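Long-range contact in GDP-mannose-dependent alpha-(1-6)-phosphatidylinositol monomannoside mannosyltransferase (Corynebacterium glutamicum, PDB 3OKP), which is a GT-B-fold mannosyltransferase built from two Rossmann-like domains, with guanosine-5'-diphosphate-alpha-D-mannose bound in this model: residues Pro209-Pro221 with Tyr240-Asn254. Numbering follows the deposited sequence.
Sequences PRKGQDSLIKAMP and YESTLRRLATDVSQN. With GDD (guanosine-5'-diphosphate-alpha-D-mannose), chain B.
Pro209 lies flat over one face of the Tyr240 ring in a CH-pi contact, its CG 3.7 Å from the ring centroid and only 10° off the normal. With CG of Tyr240 anti to the backbone N (chi1 -158°), the ring reaches out beneath the proline, and its hydroxyl arrives at the carboxylate of Asp214. There Tyr240 OH donates to Asp214 OD2 over 2.8 Å, meeting that oxygen on its anti side with the carboxylate standing almost perpendicular to the ring. Arg281 forms a salt bridge to the same oxygen, so OD2 is gripped twice, while OD1 takes a weak bond from the backbone N of Ser215.

The apolar part runs along two neighbouring helices of the C-terminal Rossmann-like domain of this GT-B glycosyltransferase. Helices 213-221 and 241-247 point the same way, 8° apart with axes 9.8 Å from each other, as expected of successive beta-alpha units on one side of a parallel sheet. Ile217 fills the groove between them with both branches: CD1 sits 3.9 Å from Leu244 CD2, and CG2 reaches Leu247 CB at 3.9 Å and also touches Ala248. Leu244 CD2 continues past Ile217 to Gln213 CB, 3.7 Å away, and Leu247 CD2 lies against Asp214 CB. Beyond the second helix, Val251 CG1 meets Pro221 CG at 4.0 Å. Ile234 and Phe257, from strands 231-235 and 255-259, back Ile217 and Leu244 respectively.

At the other end of segment 209-221, pointing to the ligand, Lys211 NZ donates to O3B of guanosine-5'-diphosphate-alpha-D-mannose at 2.8 Å. Glu290 pairs with both Lys211 and Arg210, probably helping to orient these two cations beside the diphosphate.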
ATOM      1  N   PRO A 209      15.171  -7.220  -5.009  1.00 11.55           N
ATOM      2  CA  PRO A 209      16.096  -6.235  -5.590  1.00 11.28           C
ATOM      3  C   PRO A 209      15.562  -4.803  -5.701  1.00 10.92           C
ATOM      4  O   PRO A 209      16.277  -3.860  -5.354  1.00 10.61           O
ATOM      5  CB  PRO A 209      16.384  -6.804  -6.982  1.00 11.73           C
ATOM      6  CG  PRO A 209      16.222  -8.262  -6.825  1.00 12.25           C
ATOM      7  CD  PRO A 209      15.129  -8.461  -5.809  1.00 11.95           C
ATOM      8  N   ARG A 210      14.319  -4.641  -6.156  1.00 10.88           N
ATOM      9  CA  ARG A 210      13.794  -3.309  -6.479  1.00 10.80           C
ATOM     10  C   ARG A 210      13.620  -2.366  -5.283  1.00 10.09           C
ATOM     11  O   ARG A 210      13.525  -1.153  -5.466  1.00  9.96           O
ATOM     12  CB  ARG A 210      12.501  -3.404  -7.301  1.00 11.01           C
ATOM     13  CG  ARG A 210      11.253  -3.815  -6.523  1.00 11.43           C
ATOM     14  CD  ARG A 210      10.008  -3.644  -7.388  1.00 12.27           C
ATOM     15  NE  ARG A 210       8.776  -3.981  -6.673  1.00 13.94           N
ATOM     16  CZ  ARG A 210       8.093  -3.118  -5.929  1.00 13.98           C
ATOM     17  NH1 ARG A 210       8.523  -1.873  -5.805  1.00 14.47           N
ATOM     18  NH2 ARG A 210       6.990  -3.502  -5.302  1.00 14.03           N
ATOM     19  N   LYS A 211      13.599  -2.916  -4.069  1.00  9.72           N
ATOM     20  CA  LYS A 211      13.401  -2.110  -2.857  1.00  9.19           C
ATOM     21  C   LYS A 211      14.652  -1.317  -2.458  1.00  8.96           C
ATOM     22  O   LYS A 211      14.581  -0.391  -1.646  1.00  8.71           O
ATOM     23  CB  LYS A 211      12.915  -2.985  -1.695  1.00  9.13           C
ATOM     24  CG  LYS A 211      11.592  -3.709  -1.952  1.00  9.30           C
ATOM     25  CD  LYS A 211      10.394  -2.771  -1.885  1.00  9.33           C
ATOM     26  CE  LYS A 211       9.086  -3.532  -2.073  1.00  9.78           C
ATOM     27  NZ  LYS A 211       7.899  -2.638  -1.943  1.00 10.05           N
ATOM     28  N   GLY A 212      15.795  -1.682  -3.031  1.00  8.88           N
ATOM     29  CA  GLY A 212      17.018  -0.909  -2.852  1.00  8.67           C
ATOM     30  C   GLY A 212      17.725  -1.077  -1.521  1.00  8.60           C
ATOM     31  O   GLY A 212      18.459  -0.176  -1.094  1.00  8.52           O
ATOM     32  N   GLN A 213      17.512  -2.217  -0.859  1.00  8.48           N
ATOM     33  CA  GLN A 213      18.333  -2.580   0.298  1.00  8.45           C
ATOM     34  C   GLN A 213      19.783  -2.730  -0.155  1.00  8.70           C
ATOM     35  O   GLN A 213      20.705  -2.388   0.584  1.00  8.66           O
ATOM     36  CB  GLN A 213      17.873  -3.887   0.954  1.00  8.39           C
ATOM     37  CG  GLN A 213      16.511  -3.835   1.637  1.00  8.05           C
ATOM     38  CD  GLN A 213      15.382  -4.330   0.751  1.00  7.77           C
ATOM     39  OE1 GLN A 213      15.583  -4.641  -0.426  1.00  7.58           O
ATOM     40  NE2 GLN A 213      14.182  -4.412   1.317  1.00  7.29           N
ATOM     41  N   ASP A 214      19.971  -3.239  -1.375  1.00  9.04           N
ATOM     42  CA  ASP A 214      21.306  -3.353  -1.966  1.00  9.43           C
ATOM     43  C   ASP A 214      21.956  -1.985  -2.167  1.00  9.45           C
ATOM     44  O   ASP A 214      23.146  -1.818  -1.893  1.00  9.70           O
ATOM     45  CB  ASP A 214      21.299  -4.188  -3.265  1.00  9.80           C
ATOM     46  CG  ASP A 214      20.237  -3.750  -4.276  1.00  9.88           C
ATOM     47  OD1 ASP A 214      19.617  -2.676  -4.130  1.00  9.35           O
ATOM     48  OD2 ASP A 214      20.031  -4.506  -5.251  1.00 11.13           O
ATOM     49  N   SER A 215      21.165  -1.010  -2.617  1.00  9.34           N
ATOM     50  CA  SER A 215      21.630   0.372  -2.782  1.00  9.31           C
ATOM     51  C   SER A 215      22.049   0.971  -1.438  1.00  9.16           C
ATOM     52  O   SER A 215      23.080   1.642  -1.344  1.00  8.89           O
ATOM     53  CB  SER A 215      20.541   1.235  -3.424  1.00  9.20           C
ATOM     54  OG  SER A 215      20.128   0.708  -4.672  1.00  9.72           O
ATOM     55  N   LEU A 216      21.240   0.714  -0.409  1.00  8.88           N
ATOM     56  CA  LEU A 216      21.522   1.140   0.965  1.00  9.01           C
ATOM     57  C   LEU A 216      22.825   0.547   1.502  1.00  9.13           C
ATOM     58  O   LEU A 216      23.651   1.265   2.081  1.00  9.11           O
ATOM     59  CB  LEU A 216      20.347   0.770   1.884  1.00  8.79           C
ATOM     60  CG  LEU A 216      19.414   1.828   2.500  1.00  9.54           C
ATOM     61  CD1 LEU A 216      19.472   3.208   1.836  1.00  9.61           C
ATOM     62  CD2 LEU A 216      17.972   1.319   2.587  1.00  8.54           C
ATOM     63  N   ILE A 217      23.002  -0.760   1.306  1.00  9.22           N
ATOM     64  CA  ILE A 217      24.208  -1.467   1.743  1.00  9.39           C
ATOM     65  C   ILE A 217      25.463  -0.903   1.063  1.00  9.74           C
ATOM     66  O   ILE A 217      26.500  -0.725   1.709  1.00  9.81           O
ATOM     67  CB  ILE A 217      24.080  -3.002   1.522  1.00  9.64           C
ATOM     68  CG1 ILE A 217      23.114  -3.605   2.555  1.00  9.39           C
ATOM     69  CG2 ILE A 217      25.439  -3.687   1.591  1.00  9.86           C
ATOM     70  CD1 ILE A 217      22.572  -4.984   2.181  1.00  9.60           C
ATOM     71  N   LYS A 218      25.352  -0.605  -0.229  1.00  9.92           N
ATOM     72  CA  LYS A 218      26.470  -0.057  -1.000  1.00 10.53           C
ATOM     73  C   LYS A 218      26.823   1.374  -0.589  1.00 10.17           C
ATOM     74  O   LYS A 218      27.958   1.817  -0.773  1.00 10.57           O
ATOM     75  CB  LYS A 218      26.187  -0.143  -2.504  1.00 10.77           C
ATOM     76  CG  LYS A 218      26.260  -1.567  -3.056  1.00 11.91           C
ATOM     77  CD  LYS A 218      25.924  -1.626  -4.536  1.00 12.20           C
ATOM     78  CE  LYS A 218      25.819  -3.066  -5.019  1.00 14.41           C
ATOM     79  NZ  LYS A 218      25.671  -3.140  -6.505  1.00 15.89           N
ATOM     80  N   ALA A 219      25.849   2.086  -0.027  1.00  9.53           N
ATOM     81  CA  ALA A 219      26.064   3.444   0.471  1.00  9.25           C
ATOM     82  C   ALA A 219      26.659   3.472   1.885  1.00  9.06           C
ATOM     83  O   ALA A 219      27.200   4.498   2.313  1.00  8.88           O
ATOM     84  CB  ALA A 219      24.762   4.243   0.421  1.00  8.82           C
ATOM     85  N   MET A 220      26.572   2.349   2.600  1.00  8.82           N
ATOM     86  CA  MET A 220      27.008   2.299   4.003  1.00  8.79           C
ATOM     87  C   MET A 220      28.489   2.635   4.299  1.00  9.11           C
ATOM     88  O   MET A 220      28.754   3.347   5.263  1.00  9.01           O
ATOM     89  CB  MET A 220      26.578   1.000   4.703  1.00  8.76           C
ATOM     90  CG  MET A 220      25.096   0.963   5.103  1.00  8.56           C
ATOM     91  SD  MET A 220      24.515   2.346   6.124  1.00  8.58           S
ATOM     92  CE  MET A 220      25.228   1.931   7.714  1.00  8.25           C
ATOM     93  N   PRO A 221      29.452   2.122   3.490  1.00  9.44           N
ATOM     94  CA  PRO A 221      30.858   2.429   3.803  1.00  9.78           C
ATOM     95  C   PRO A 221      31.143   3.917   4.052  1.00  9.79           C
ATOM     96  O   PRO A 221      31.843   4.250   5.011  1.00  9.84           O
ATOM     97  CB  PRO A 221      31.614   1.920   2.571  1.00 10.21           C
ATOM     98  CG  PRO A 221      30.772   0.784   2.085  1.00 10.47           C
ATOM     99  CD  PRO A 221      29.347   1.246   2.306  1.00  9.69           C
ATOM    100  N   TYR A 240      15.889 -12.423  -1.858  1.00 16.39           N
ATOM    101  CA  TYR A 240      17.110 -11.648  -2.096  1.00 16.30           C
ATOM    102  C   TYR A 240      18.020 -11.570  -0.862  1.00 16.23           C
ATOM    103  O   TYR A 240      19.106 -10.992  -0.930  1.00 15.88           O
ATOM    104  CB  TYR A 240      16.728 -10.242  -2.573  1.00 15.99           C
ATOM    105  CG  TYR A 240      17.782  -9.476  -3.354  1.00 15.96           C
ATOM    106  CD1 TYR A 240      18.490 -10.069  -4.405  1.00 16.39           C
ATOM    107  CD2 TYR A 240      18.032  -8.133  -3.071  1.00 15.67           C
ATOM    108  CE1 TYR A 240      19.442  -9.347  -5.130  1.00 16.36           C
ATOM    109  CE2 TYR A 240      18.976  -7.405  -3.788  1.00 15.52           C
ATOM    110  CZ  TYR A 240      19.674  -8.013  -4.813  1.00 16.01           C
ATOM    111  OH  TYR A 240      20.605  -7.278  -5.513  1.00 16.21           O
ATOM    112  N   GLU A 241      17.580 -12.163   0.252  1.00 16.63           N
ATOM    113  CA  GLU A 241      18.309 -12.122   1.530  1.00 16.92           C
ATOM    114  C   GLU A 241      19.776 -12.566   1.435  1.00 16.94           C
ATOM    115  O   GLU A 241      20.670 -11.867   1.919  1.00 16.52           O
ATOM    116  CB  GLU A 241      17.584 -12.952   2.602  1.00 17.16           C
ATOM    117  CG  GLU A 241      18.132 -12.753   4.021  1.00 17.65           C
ATOM    118  CD  GLU A 241      17.736 -13.861   4.989  1.00 18.33           C
ATOM    119  OE1 GLU A 241      16.633 -14.436   4.848  1.00 20.75           O
ATOM    120  OE2 GLU A 241      18.532 -14.156   5.902  1.00 19.68           O
ATOM    121  N   SER A 242      20.014 -13.722   0.816  1.00 17.35           N
ATOM    122  CA  SER A 242      21.366 -14.280   0.707  1.00 17.57           C
ATOM    123  C   SER A 242      22.318 -13.350  -0.049  1.00 17.14           C
ATOM    124  O   SER A 242      23.489 -13.216   0.319  1.00 17.11           O
ATOM    125  CB  SER A 242      21.340 -15.671   0.066  1.00 18.31           C
ATOM    126  OG  SER A 242      20.823 -15.616  -1.252  1.00 19.40           O
ATOM    127  N   THR A 243      21.806 -12.703  -1.095  1.00 16.73           N
ATOM    128  CA  THR A 243      22.575 -11.719  -1.855  1.00 16.41           C
ATOM    129  C   THR A 243      22.850 -10.459  -1.026  1.00 15.67           C
ATOM    130  O   THR A 243      23.953  -9.911  -1.072  1.00 15.47           O
ATOM    131  CB  THR A 243      21.875 -11.351  -3.183  1.00 16.53           C
ATOM    132  OG1 THR A 243      21.592 -12.548  -3.922  1.00 17.00           O
ATOM    133  CG2 THR A 243      22.758 -10.444  -4.031  1.00 16.65           C
ATOM    134  N   LEU A 244      21.848 -10.014  -0.269  1.00 15.06           N
ATOM    135  CA  LEU A 244      21.998  -8.852   0.612  1.00 14.53           C
ATOM    136  C   LEU A 244      23.047  -9.092   1.702  1.00 14.57           C
ATOM    137  O   LEU A 244      23.866  -8.219   1.986  1.00 13.99           O
ATOM    138  CB  LEU A 244      20.653  -8.457   1.236  1.00 13.92           C
ATOM    139  CG  LEU A 244      19.576  -7.888   0.301  1.00 13.87           C
ATOM    140  CD1 LEU A 244      18.270  -7.654   1.050  1.00 13.17           C
ATOM    141  CD2 LEU A 244      20.044  -6.605  -0.382  1.00 13.17           C
ATOM    142  N   ARG A 245      23.020 -10.283   2.297  1.00 15.15           N
ATOM    143  CA  ARG A 245      24.002 -10.657   3.317  1.00 15.70           C
ATOM    144  C   ARG A 245      25.425 -10.671   2.744  1.00 16.32           C
ATOM    145  O   ARG A 245      26.363 -10.223   3.404  1.00 16.29           O
ATOM    146  CB  ARG A 245      23.652 -12.010   3.941  1.00 16.04           C
ATOM    147  CG  ARG A 245      22.425 -11.990   4.846  1.00 15.46           C
ATOM    148  CD  ARG A 245      22.187 -13.362   5.464  1.00 16.12           C
ATOM    149  NE  ARG A 245      21.096 -13.377   6.440  1.00 15.73           N
ATOM    150  CZ  ARG A 245      21.227 -13.069   7.730  1.00 16.25           C
ATOM    151  NH1 ARG A 245      22.406 -12.705   8.224  1.00 16.20           N
ATOM    152  NH2 ARG A 245      20.173 -13.123   8.532  1.00 15.96           N
ATOM    153  N   ARG A 246      25.570 -11.166   1.515  1.00 17.01           N
ATOM    154  CA  ARG A 246      26.867 -11.193   0.833  1.00 17.87           C
ATOM    155  C   ARG A 246      27.373  -9.776   0.546  1.00 17.37           C
ATOM    156  O   ARG A 246      28.553  -9.478   0.735  1.00 17.52           O
ATOM    157  CB  ARG A 246      26.788 -12.005  -0.464  1.00 18.33           C
ATOM    158  CG  ARG A 246      28.142 -12.514  -0.955  1.00 19.89           C
ATOM    159  CD  ARG A 246      28.094 -13.010  -2.398  1.00 20.47           C
ATOM    160  NE  ARG A 246      27.989 -11.907  -3.354  1.00 23.30           N
ATOM    161  CZ  ARG A 246      26.922 -11.653  -4.107  1.00 24.21           C
ATOM    162  NH1 ARG A 246      25.847 -12.431  -4.042  1.00 24.90           N
ATOM    163  NH2 ARG A 246      26.934 -10.618  -4.938  1.00 24.77           N
ATOM    164  N   LEU A 247      26.468  -8.911   0.096  1.00 16.88           N
ATOM    165  CA  LEU A 247      26.776  -7.501  -0.138  1.00 16.64           C
ATOM    166  C   LEU A 247      27.233  -6.790   1.137  1.00 16.16           C
ATOM    167  O   LEU A 247      28.093  -5.914   1.090  1.00 16.05           O
ATOM    168  CB  LEU A 247      25.559  -6.787  -0.739  1.00 16.37           C
ATOM    169  CG  LEU A 247      25.495  -6.425  -2.233  1.00 17.14           C
ATOM    170  CD1 LEU A 247      26.437  -7.229  -3.136  1.00 17.42           C
ATOM    171  CD2 LEU A 247      24.057  -6.507  -2.734  1.00 16.74           C
ATOM    172  N   ALA A 248      26.664  -7.194   2.271  1.00 15.87           N
ATOM    173  CA  ALA A 248      26.928  -6.547   3.553  1.00 15.86           C
ATOM    174  C   ALA A 248      28.134  -7.110   4.316  1.00 16.21           C
ATOM    175  O   ALA A 248      28.392  -6.697   5.447  1.00 16.11           O
ATOM    176  CB  ALA A 248      25.676  -6.589   4.426  1.00 15.36           C
ATOM    177  N   THR A 249      28.873  -8.028   3.691  1.00 16.94           N
ATOM    178  CA  THR A 249      29.968  -8.759   4.353  1.00 17.78           C
ATOM    179  C   THR A 249      31.029  -7.857   4.993  1.00 17.74           C
ATOM    180  O   THR A 249      31.477  -8.125   6.109  1.00 18.11           O
ATOM    181  CB  THR A 249      30.653  -9.779   3.401  1.00 18.28           C
ATOM    182  OG1 THR A 249      29.658 -10.568   2.742  1.00 19.07           O
ATOM    183  CG2 THR A 249      31.579 -10.713   4.177  1.00 19.11           C
ATOM    184  N   ASP A 250      31.418  -6.792   4.295  1.00 17.75           N
ATOM    185  CA  ASP A 250      32.462  -5.890   4.793  1.00 17.78           C
ATOM    186  C   ASP A 250      31.931  -4.761   5.680  1.00 17.12           C
ATOM    187  O   ASP A 250      32.711  -3.972   6.220  1.00 17.31           O
ATOM    188  CB  ASP A 250      33.288  -5.332   3.627  1.00 18.29           C
ATOM    189  CG  ASP A 250      34.058  -6.415   2.885  1.00 19.54           C
ATOM    190  OD1 ASP A 250      34.521  -7.379   3.537  1.00 20.86           O
ATOM    191  OD2 ASP A 250      34.201  -6.303   1.649  1.00 20.64           O
ATOM    192  N   VAL A 251      30.610  -4.691   5.831  1.00 16.34           N
ATOM    193  CA  VAL A 251      29.968  -3.706   6.713  1.00 15.53           C
ATOM    194  C   VAL A 251      29.100  -4.394   7.779  1.00 15.18           C
ATOM    195  O   VAL A 251      28.143  -3.813   8.292  1.00 14.77           O
ATOM    196  CB  VAL A 251      29.139  -2.658   5.912  1.00 15.20           C
ATOM    197  CG1 VAL A 251      30.056  -1.746   5.105  1.00 15.17           C
ATOM    198  CG2 VAL A 251      28.110  -3.336   4.997  1.00 14.65           C
ATOM    199  N   SER A 252      29.474  -5.625   8.123  1.00 15.30           N
ATOM    200  CA  SER A 252      28.659  -6.512   8.964  1.00 15.10           C
ATOM    201  C   SER A 252      28.312  -5.959  10.350  1.00 14.63           C
ATOM    202  O   SER A 252      27.233  -6.237  10.880  1.00 14.49           O
ATOM    203  CB  SER A 252      29.345  -7.875   9.102  1.00 15.70           C
ATOM    204  OG  SER A 252      30.529  -7.774   9.878  1.00 16.13           O
ATOM    205  N   GLN A 253      29.226  -5.182  10.929  1.00 14.14           N
ATOM    206  CA  GLN A 253      29.028  -4.618  12.265  1.00 13.64           C
ATOM    207  C   GLN A 253      27.996  -3.492  12.285  1.00 12.98           C
ATOM    208  O   GLN A 253      27.460  -3.160  13.344  1.00 12.93           O
ATOM    209  CB  GLN A 253      30.350  -4.102  12.838  1.00 13.81           C
ATOM    210  CG  GLN A 253      31.393  -5.174  13.096  1.00 14.16           C
ATOM    211  CD  GLN A 253      32.690  -4.592  13.611  1.00 14.68           C
ATOM    212  OE1 GLN A 253      33.593  -4.273  12.830  1.00 15.24           O
ATOM    213  NE2 GLN A 253      32.784  -4.423  14.928  1.00 13.18           N
ATOM    214  N   ASN A 254      27.726  -2.909  11.118  1.00 12.21           N
ATOM    215  CA  ASN A 254      26.818  -1.763  11.015  1.00 11.53           C
ATOM    216  C   ASN A 254      25.511  -2.045  10.268  1.00 11.27           C
ATOM    217  O   ASN A 254      24.714  -1.132  10.026  1.00 10.83           O
ATOM    218  CB  ASN A 254      27.538  -0.580  10.364  1.00 11.11           C
ATOM    219  CG  ASN A 254      28.727  -0.103  11.171  1.00 10.89           C
ATOM    220  OD1 ASN A 254      29.806  -0.694  11.118  1.00  9.66           O
ATOM    221  ND2 ASN A 254      28.538   0.983  11.915  1.00  9.79           N
TER
HETATM  222  N2  GDD B 601       4.706  -7.184  10.224  0.50 13.20           N
HETATM  223  C2  GDD B 601       5.632  -6.853   9.291  0.50 13.14           C
HETATM  224  N1  GDD B 601       6.915  -7.260   9.442  0.50 13.31           N
HETATM  225  N3  GDD B 601       5.267  -6.116   8.216  0.50 13.12           N
HETATM  226  C4  GDD B 601       6.184  -5.774   7.273  0.50 13.25           C
HETATM  227  C5  GDD B 601       7.501  -6.184   7.411  0.50 13.22           C
HETATM  228  C6  GDD B 601       7.858  -6.940   8.522  0.50 13.31           C
HETATM  229  O6  GDD B 601       9.036  -7.325   8.674  0.50 13.24           O
HETATM  230  N7  GDD B 601       8.183  -5.715   6.346  0.50 13.32           N
HETATM  231  C8  GDD B 601       7.311  -5.033   5.568  0.50 13.38           C
HETATM  232  N9  GDD B 601       6.095  -5.074   6.137  0.50 13.33           N
HETATM  233  C1' GDD B 601       4.844  -4.453   5.631  0.50 13.14           C
HETATM  234  C2' GDD B 601       4.910  -2.938   5.752  0.50 12.76           C
HETATM  235  O2' GDD B 601       4.526  -2.493   7.056  0.50 12.88           O
HETATM  236  C3' GDD B 601       3.956  -2.473   4.671  0.50 12.71           C
HETATM  237  O3' GDD B 601       2.636  -2.317   5.206  0.50 12.17           O
HETATM  238  C4' GDD B 601       3.963  -3.590   3.632  0.50 12.90           C
HETATM  239  O4' GDD B 601       4.606  -4.716   4.244  0.50 12.93           O
HETATM  240  C5' GDD B 601       4.722  -3.186   2.369  0.50 13.17           C
HETATM  241  O5' GDD B 601       3.830  -2.659   1.383  0.50 13.30           O
HETATM  242  PA  GDD B 601       4.277  -1.757   0.338  0.50 13.27           P
HETATM  243  O1A GDD B 601       3.278  -1.276  -0.241  0.50 13.01           O
HETATM  244  O2A GDD B 601       4.943  -0.813   0.832  0.50 12.88           O
HETATM  245  O3A GDD B 601       5.110  -2.447  -0.630  0.50 13.56           O
HETATM  246  PB  GDD B 601       4.739  -3.671  -1.322  0.50 13.50           P
HETATM  247  O2B GDD B 601       3.520  -3.685  -1.596  0.50 13.24           O
HETATM  248  O3B GDD B 601       5.398  -3.753  -2.381  0.50 13.27           O
HETATM  249  O1B GDD B 601       5.065  -4.813  -0.504  0.50 14.16           O